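PDB 1Q67: decapping protein involved in mRNA degradation-Dcp1p from Saccharomyces cerevisiae, which forms with Dcp2 the decapping complex that removes the 7-methylguanine cap from mRNA, the major route of mRNA degradation in yeast. Local coordinates for residues H43-K48 with E60-L65; Y138-I143 with I157-V162; R29-I34 with A66-D71. One frame throughout, in Å; residues are numbered along the deposited sequence.

Contact 1: residues H43-K48 with E60-L65; sequences HASLYK and EYQGVL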
# COMPACT_ATOMS: atom_id res chain seq x y z
N HIS B 43 5.31 3.89 6.88
CA HIS B 43 4.48 3.56 5.73
C HIS B 43 5.21 3.50 4.40
O HIS B 43 5.77 4.50 3.94
CB HIS B 43 3.34 4.57 5.65
CG HIS B 43 2.68 4.84 6.97
ND1 HIS B 43 1.88 3.91 7.61
CD2 HIS B 43 2.77 5.90 7.81
CE1 HIS B 43 1.50 4.39 8.78
NE2 HIS B 43 2.02 5.59 8.93
N ALA B 44 5.19 2.33 3.77
CA ALA B 44 5.84 2.13 2.48
C ALA B 44 4.98 1.18 1.66
O ALA B 44 4.47 0.20 2.19
CB ALA B 44 7.23 1.55 2.67
N SER B 45 4.83 1.47 0.38
CA SER B 45 4.01 0.63 -0.49
C SER B 45 4.90 0.09 -1.61
O SER B 45 5.69 0.82 -2.21
CB SER B 45 2.85 1.46 -1.05
OG SER B 45 1.95 0.63 -1.77
N LEU B 46 4.74 -1.20 -1.91
CA LEU B 46 5.56 -1.88 -2.90
C LEU B 46 4.96 -2.07 -4.31
O LEU B 46 3.81 -2.49 -4.46
CB LEU B 46 5.98 -3.25 -2.35
CG LEU B 46 7.04 -4.01 -3.15
CD1 LEU B 46 8.37 -3.26 -3.03
CD2 LEU B 46 7.19 -5.42 -2.62
N TYR B 47 5.77 -1.77 -5.32
CA TYR B 47 5.39 -1.94 -6.72
C TYR B 47 6.52 -2.68 -7.43
O TYR B 47 7.67 -2.64 -7.00
CB TYR B 47 5.21 -0.60 -7.44
CG TYR B 47 4.12 0.29 -6.90
CD1 TYR B 47 4.30 1.01 -5.72
CD2 TYR B 47 2.92 0.44 -7.59
CE1 TYR B 47 3.32 1.86 -5.25
CE2 TYR B 47 1.92 1.29 -7.12
CZ TYR B 47 2.13 2.00 -5.95
OH TYR B 47 1.16 2.86 -5.50
N LYS B 48 6.18 -3.33 -8.54
CA LYS B 48 7.17 -4.04 -9.32
C LYS B 48 7.04 -3.58 -10.77
O LYS B 48 5.93 -3.43 -11.30
CB LYS B 48 6.97 -5.55 -9.22
CG LYS B 48 8.07 -6.35 -9.91
CD LYS B 48 7.98 -7.83 -9.59
CE LYS B 48 9.19 -8.57 -10.14
NZ LYS B 48 9.25 -9.97 -9.63
N GLU B 60 0.87 -6.65 -3.47
CA GLU B 60 0.10 -6.69 -2.23
C GLU B 60 0.90 -6.46 -0.94
O GLU B 60 0.71 -7.18 0.04
CB GLU B 60 -0.65 -8.02 -2.11
CG GLU B 60 -1.62 -8.28 -3.26
CD GLU B 60 -2.67 -9.35 -2.92
OE1 GLU B 60 -2.28 -10.45 -2.45
OE2 GLU B 60 -3.87 -9.08 -3.13
N TYR B 61 1.79 -5.48 -0.93
CA TYR B 61 2.56 -5.22 0.28
C TYR B 61 2.67 -3.73 0.56
O TYR B 61 3.06 -2.95 -0.32
CB TYR B 61 3.97 -5.82 0.17
CG TYR B 61 3.99 -7.31 -0.07
CD1 TYR B 61 4.11 -7.81 -1.36
CD2 TYR B 61 3.85 -8.21 0.99
CE1 TYR B 61 4.11 -9.18 -1.61
CE2 TYR B 61 3.84 -9.59 0.76
CZ TYR B 61 3.97 -10.07 -0.54
OH TYR B 61 3.96 -11.41 -0.80
N GLN B 62 2.31 -3.36 1.78
CA GLN B 62 2.36 -1.97 2.25
C GLN B 62 2.41 -2.06 3.77
O GLN B 62 1.70 -2.88 4.36
CB GLN B 62 1.08 -1.18 1.92
CG GLN B 62 0.44 -1.46 0.59
CD GLN B 62 -0.07 -2.87 0.48
OE1 GLN B 62 -0.53 -3.46 1.46
NE2 GLN B 62 0.01 -3.42 -0.71
N GLY B 63 3.20 -1.21 4.39
CA GLY B 63 3.31 -1.24 5.84
C GLY B 63 4.66 -0.76 6.31
O GLY B 63 5.27 0.10 5.67
N VAL B 64 5.13 -1.30 7.42
CA VAL B 64 6.41 -0.91 7.97
C VAL B 64 7.56 -1.49 7.14
O VAL B 64 7.58 -2.68 6.83
CB VAL B 64 6.56 -1.39 9.43
CG1 VAL B 64 7.90 -0.92 9.99
CG2 VAL B 64 5.43 -0.84 10.28
N LEU B 65 8.49 -0.62 6.77
CA LEU B 65 9.65 -1.00 5.98
C LEU B 65 10.88 -0.90 6.86
O LEU B 65 11.11 0.12 7.49
CB LEU B 65 9.79 -0.08 4.76
CG LEU B 65 11.13 -0.06 3.99
CD1 LEU B 65 11.42 -1.41 3.38
CD2 LEU B 65 11.04 1.00 2.90

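Contact 2: residues Y138-I143 with I157-V162; sequences YNYGLI and IVPNSV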
# COMPACT_ATOMS: atom_id res chain seq x y z
N TYR B 138 23.86 -12.92 2.19
CA TYR B 138 23.00 -11.78 2.46
C TYR B 138 23.31 -11.13 3.80
O TYR B 138 22.71 -11.45 4.82
CB TYR B 138 21.53 -12.19 2.40
CG TYR B 138 21.15 -12.79 1.07
CD1 TYR B 138 21.35 -14.15 0.81
CD2 TYR B 138 20.62 -12.00 0.05
CE1 TYR B 138 21.02 -14.70 -0.44
CE2 TYR B 138 20.29 -12.54 -1.19
CZ TYR B 138 20.49 -13.89 -1.43
OH TYR B 138 20.17 -14.43 -2.66
N ASN B 139 24.26 -10.20 3.77
CA ASN B 139 24.69 -9.47 4.95
C ASN B 139 23.60 -8.56 5.52
O ASN B 139 23.56 -8.28 6.71
CB ASN B 139 25.91 -8.60 4.61
CG ASN B 139 27.14 -9.42 4.29
OD1 ASN B 139 27.79 -9.97 5.18
ND2 ASN B 139 27.47 -9.51 3.01
N TYR B 140 22.71 -8.09 4.64
CA TYR B 140 21.64 -7.20 5.06
C TYR B 140 20.33 -7.65 4.47
O TYR B 140 20.29 -8.41 3.50
CB TYR B 140 21.94 -5.77 4.61
CG TYR B 140 23.39 -5.38 4.77
CD1 TYR B 140 24.21 -5.20 3.66
CD2 TYR B 140 23.94 -5.22 6.04
CE1 TYR B 140 25.56 -4.88 3.80
CE2 TYR B 140 25.29 -4.90 6.19
CZ TYR B 140 26.09 -4.74 5.08
OH TYR B 140 27.42 -4.42 5.25
N GLY B 141 19.24 -7.18 5.08
CA GLY B 141 17.93 -7.55 4.59
C GLY B 141 16.98 -6.38 4.62
O GLY B 141 17.16 -5.42 5.38
N LEU B 142 15.98 -6.46 3.77
CA LEU B 142 14.95 -5.43 3.71
C LEU B 142 13.64 -6.19 3.88
O LEU B 142 13.47 -7.30 3.35
CB LEU B 142 14.99 -4.71 2.36
CG LEU B 142 13.86 -3.73 2.03
CD1 LEU B 142 14.34 -2.69 1.02
CD2 LEU B 142 12.66 -4.51 1.47
N ILE B 143 12.73 -5.62 4.65
CA ILE B 143 11.45 -6.26 4.87
C ILE B 143 10.32 -5.24 5.00
O ILE B 143 10.51 -4.15 5.51
CB ILE B 143 11.51 -7.16 6.13
CG1 ILE B 143 10.24 -8.02 6.23
CG2 ILE B 143 11.71 -6.31 7.39
CD1 ILE B 143 10.29 -9.02 7.37
N ILE B 157 20.03 -8.14 0.78
CA ILE B 157 20.93 -7.14 0.21
C ILE B 157 22.38 -7.63 0.28
O ILE B 157 22.91 -7.88 1.37
CB ILE B 157 20.81 -5.81 0.96
CG1 ILE B 157 19.36 -5.31 0.91
CG2 ILE B 157 21.72 -4.77 0.32
CD1 ILE B 157 19.13 -4.02 1.71
N VAL B 158 23.02 -7.76 -0.88
CA VAL B 158 24.41 -8.24 -0.95
C VAL B 158 25.34 -7.16 -1.50
O VAL B 158 25.08 -6.58 -2.54
CB VAL B 158 24.52 -9.47 -1.88
CG1 VAL B 158 25.96 -9.98 -1.91
CG2 VAL B 158 23.57 -10.57 -1.39
N PRO B 159 26.44 -6.89 -0.79
CA PRO B 159 27.40 -5.87 -1.25
C PRO B 159 27.96 -6.19 -2.64
O PRO B 159 28.16 -7.36 -2.98
CB PRO B 159 28.49 -5.90 -0.18
CG PRO B 159 27.77 -6.38 1.05
CD PRO B 159 26.85 -7.46 0.51
N ASN B 160 28.22 -5.15 -3.44
CA ASN B 160 28.78 -5.33 -4.77
C ASN B 160 30.10 -6.11 -4.73
O ASN B 160 30.35 -6.95 -5.59
CB ASN B 160 29.04 -3.98 -5.44
CG ASN B 160 27.78 -3.17 -5.65
OD1 ASN B 160 26.68 -3.73 -5.72
ND2 ASN B 160 27.92 -1.86 -5.76
N SER B 161 30.94 -5.83 -3.74
CA SER B 161 32.23 -6.51 -3.65
C SER B 161 32.04 -8.01 -3.51
O SER B 161 32.85 -8.79 -4.02
CB SER B 161 33.04 -5.98 -2.46
OG SER B 161 32.47 -6.36 -1.22
N VAL B 162 30.98 -8.43 -2.84
CA VAL B 162 30.72 -9.86 -2.67
C VAL B 162 30.22 -10.45 -3.99
O VAL B 162 30.62 -11.55 -4.36
CB VAL B 162 29.70 -10.11 -1.53
CG1 VAL B 162 29.30 -11.58 -1.47
CG2 VAL B 162 30.32 -9.68 -0.21

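Contact 3: residues R29-I34 with A66-D71; sequences RYDPKI and AIYLRD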
# COMPACT_ATOMS: atom_id res chain seq x y z
N ARG B 29 11.07 -13.08 14.01
CA ARG B 29 10.22 -14.25 13.88
C ARG B 29 10.09 -14.71 12.44
O ARG B 29 9.63 -15.82 12.17
CB ARG B 29 8.85 -13.99 14.48
CG ARG B 29 8.90 -13.88 15.99
CD ARG B 29 7.53 -14.03 16.58
NE ARG B 29 7.62 -14.40 17.99
CZ ARG B 29 6.57 -14.74 18.73
NH1 ARG B 29 5.36 -14.74 18.18
NH2 ARG B 29 6.72 -15.07 20.00
N TYR B 30 10.50 -13.86 11.51
CA TYR B 30 10.43 -14.23 10.10
C TYR B 30 11.83 -14.47 9.55
O TYR B 30 12.02 -15.31 8.69
CB TYR B 30 9.70 -13.15 9.30
CG TYR B 30 8.34 -12.86 9.86
CD1 TYR B 30 8.13 -11.77 10.71
CD2 TYR B 30 7.26 -13.72 9.62
CE1 TYR B 30 6.90 -11.54 11.30
CE2 TYR B 30 6.01 -13.50 10.21
CZ TYR B 30 5.85 -12.40 11.05
OH TYR B 30 4.64 -12.17 11.67
N ASP B 31 12.81 -13.73 10.07
CA ASP B 31 14.21 -13.88 9.66
C ASP B 31 15.04 -13.92 10.94
O ASP B 31 15.44 -12.88 11.46
CB ASP B 31 14.66 -12.72 8.76
CG ASP B 31 16.12 -12.84 8.31
OD1 ASP B 31 16.79 -13.82 8.69
OD2 ASP B 31 16.59 -11.95 7.57
N PRO B 32 15.30 -15.13 11.46
CA PRO B 32 16.07 -15.34 12.69
C PRO B 32 17.45 -14.68 12.70
O PRO B 32 17.98 -14.38 13.76
CB PRO B 32 16.16 -16.86 12.78
CG PRO B 32 14.91 -17.32 12.08
CD PRO B 32 14.89 -16.41 10.88
N LYS B 33 18.01 -14.44 11.52
CA LYS B 33 19.34 -13.83 11.42
C LYS B 33 19.45 -12.36 11.81
O LYS B 33 20.56 -11.91 12.11
CB LYS B 33 19.90 -14.00 10.01
CG LYS B 33 20.83 -15.19 9.80
CD LYS B 33 20.09 -16.51 9.87
CE LYS B 33 21.00 -17.66 9.44
NZ LYS B 33 21.45 -17.54 8.02
N ILE B 34 18.36 -11.61 11.83
CA ILE B 34 18.48 -10.20 12.17
C ILE B 34 19.35 -10.03 13.41
O ILE B 34 19.16 -10.71 14.41
CB ILE B 34 17.11 -9.51 12.42
CG1 ILE B 34 17.34 -8.02 12.74
CG2 ILE B 34 16.36 -10.17 13.57
CD1 ILE B 34 16.07 -7.15 12.70
N ALA B 66 11.67 -1.97 6.91
CA ALA B 66 12.88 -1.95 7.71
C ALA B 66 14.05 -2.54 6.95
O ALA B 66 13.87 -3.43 6.11
CB ALA B 66 12.67 -2.73 9.01
N ILE B 67 15.24 -2.04 7.25
CA ILE B 67 16.49 -2.52 6.66
C ILE B 67 17.33 -2.88 7.87
O ILE B 67 17.49 -2.09 8.80
CB ILE B 67 17.17 -1.44 5.82
CG1 ILE B 67 16.33 -1.20 4.57
CG2 ILE B 67 18.58 -1.89 5.44
CD1 ILE B 67 16.75 -0.01 3.79
N TYR B 68 17.87 -4.09 7.87
CA TYR B 68 18.62 -4.54 9.02
C TYR B 68 19.83 -5.37 8.65
O TYR B 68 19.92 -5.93 7.56
CB TYR B 68 17.68 -5.35 9.91
CG TYR B 68 17.04 -6.49 9.16
CD1 TYR B 68 17.58 -7.77 9.20
CD2 TYR B 68 15.90 -6.28 8.37
CE1 TYR B 68 17.01 -8.82 8.50
CE2 TYR B 68 15.32 -7.33 7.65
CZ TYR B 68 15.88 -8.60 7.73
OH TYR B 68 15.32 -9.66 7.06
N LEU B 69 20.76 -5.47 9.60
CA LEU B 69 21.98 -6.23 9.42
C LEU B 69 21.72 -7.67 9.85
O LEU B 69 21.07 -7.92 10.87
CB LEU B 69 23.10 -5.62 10.26
CG LEU B 69 24.50 -6.21 10.05
CD1 LEU B 69 25.56 -5.14 10.26
CD2 LEU B 69 24.70 -7.37 11.00
N ARG B 70 22.23 -8.61 9.07
CA ARG B 70 22.04 -10.02 9.38
C ARG B 70 23.33 -10.64 9.90
O ARG B 70 24.43 -10.20 9.56
CB ARG B 70 21.56 -10.76 8.13
CG ARG B 70 20.30 -10.14 7.54
CD ARG B 70 19.81 -10.87 6.29
NE ARG B 70 19.12 -12.11 6.60
CZ ARG B 70 19.61 -13.32 6.36
NH1 ARG B 70 20.81 -13.47 5.82
NH2 ARG B 70 18.88 -14.39 6.65
N ASP B 71 23.20 -11.65 10.75
CA ASP B 71 24.36 -12.32 11.31
C ASP B 71 24.68 -13.53 10.44
O ASP B 71 24.03 -14.57 10.56
CB ASP B 71 24.10 -12.77 12.74
CG ASP B 71 25.36 -13.21 13.45
OD1 ASP B 71 26.18 -13.93 12.83
OD2 ASP B 71 25.53 -12.86 14.64

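Contact 1: residues H43-K48 with E60-L65
The ring of Tyr61 meets segment 43-48 through one corner: its CD1 lies 4.1 Å from Leu46 CD2, which approaches obliquely. This pair sits at a corner where the chain of a PH-clan beta sandwich passes from one sheet to the other. The two side chains lie side by side and point the same way, and Tyr61 also touches Asn146 and Asp151. The amide of Gln62 is the second flat group, but the approach belongs to its chain. Its CG, set beside its own backbone N, passes 3.5 Å from Ser45 OG, and the bend at chi2 turns the amide away from the serine, back along its own backbone. The hydroxyl has its polar partner elsewhere, in Lys58 NZ, while Gln62 packs on Tyr47 of the second subunit.

Strand 43-50 belongs to one sheet and strand 64-70 to the other, and the chain turns at Gly63 to join them. Before the corner it runs antiparallel to 43-48. Ala44 and Gly63 form a hydrogen-bonded pair, Ala44 N to Gly63 O and Gly63 N to Ala44 O, both at 2.9 Å. Ala44 O is also approached by the CA-H of Gln62, whose CA is 3.0 Å away. The straightest bond runs from Leu46 N to Tyr61 O (2.9 Å, 166° at the hydrogen), the donor nearly on the C=O axis.

Gly63 adopts backbone angles, phi 151° and psi -148°, at which any CB would be jammed against the carbonyl O of Gln62. Past the corner, Leu65 turns its side chain back toward strand 43-50. Ile203 touches both Leu65 and Ala44, and between these two the small methyl of Ala44 meets Leu65 CB at 3.7 Å and Leu65 CD2 at 3.9 Å.

Contact 2: residues Y138-I143 with I157-V162
A chi1 of -58° places the ring of Tyr138 beside its own backbone N and swings CD2 to 3.6 Å from Val158 CG2. Ile157 has the same first torsion, and its chain then runs extended (chi2 176°), so that CD1 reaches Leu142 CB at 4.2 Å. The Tyr138 ring and the valine branch meet at a slant, with CE2 also close to CG2, while Ile157 N lies at the ring edge, in its plane. An alanine in place of Tyr138 would probably leave Val158 CG2 without its aromatic neighbour and uncover the backbone at Ile157.

Tyr140 and Ile157 are the antiparallel hydrogen-bonded pair. Ile157 N gives a short bond to Tyr140 O (2.7 Å), arriving well above the plane of the Tyr140 carbonyl, whereas the return bond from Tyr140 N to Ile157 O is longer, 3.3 Å, but lies in the plane of the Ile157 carbonyl. On the face that the two residues share, their CB atoms touch at 3.8 Å with the side chains at about a right angle. Asn139 CB sits over the centre of one face of the Tyr140 ring, whose CE1 reaches Pro159 CG at 3.8 Å; the hydroxyl is held by Lys227 N. Asn139 ND2 packs 3.3 Å from Pro159 CD, the two side chains again crossing steeply.

Pro159 takes the N-cap position of helix 160-169. The whole is the open end of a beta hairpin, strands 140-146 and 152-157, at the point where its second strand, the outermost of its sheet, gives way to a helix.

Contact 3: residues R29-I34 with A66-D71
Charge dominates the meeting of Asp31 with Arg70, where a loop carrying an Asx turn and a type I beta turn (Asp31 to Ile34) leads into the outermost strand, 34-41, of a PH-clan sheet. Arg70 forms a side-on salt bridge with the carboxylate. NE reaches Asp31 OD2 at 2.7 Å, almost straight at 175°, on the syn lone pair and in the guanidinium plane; NH2 reaches Asp31 OD1 at 3.0 Å, tilted somewhat from both planes. The remaining nitrogen, NH1, is taken by Asp136 and by Tyr138 O, so the guanidinium is fixed on several sides. Lys33 NZ comes within 4.3 Å of Arg70 NH2, a like-charge approach that Asp136, only weakly paired at long range with Lys33 NZ, may ease.

Neutral hydrogen bonds complete the carboxylate's shell. Tyr68 OH donates to the anti lone pair of Asp31 OD2, 2.7 Å away, with ring and carboxylate planes 69° apart. Lys33 N closes the Asx turn on Asp31 OD1, from the face opposite Arg70 NH2. Each oxygen therefore accepts two donors, which would be expected to favour the charged form of Asp31. Farther along, Asp71 N bonds to Lys33 O at 3.0 Å and ties the turn to the end of strand 64-70; beside it, Ile34 and Arg70 are a non-hydrogen-bonded pair whose side chains diverge.

Apolar contacts join Ile34 to Tyr68 and Lys33 to Arg70. Tyr68 has its ring between backbone N and carbonyl carbon (chi1 55°), a crowded position that turns it toward the loop, and Ile34 crosses it at about a right angle, CG1 lying 3.6 Å from Tyr68 CD1. Lys33 sets its CB over one face of the guanidinium, toward the rim, 3.5 Å from Arg70 NH2.

Overall arrangement
Strand 64-70 is the common thread: contact 1 brings the chain round a corner into it, and contact 3 fastens its far end to the loop before strand 34-41. Contact 2 lies alongside, where segment 138-143 pairs with that strand, Asn139 O with Arg70 N and Ile143 O with Ala66 N. Contacts 1 and 2 are buried and rely on backbone bonds and apolar packing; they touch where Leu65 packs on Leu142. Contact 3 is only partly buried and rests on charge. Contact 1 alone has the second subunit within reach, whereas contact 2, touched by no other chain of the assembly, runs into helix 160-169.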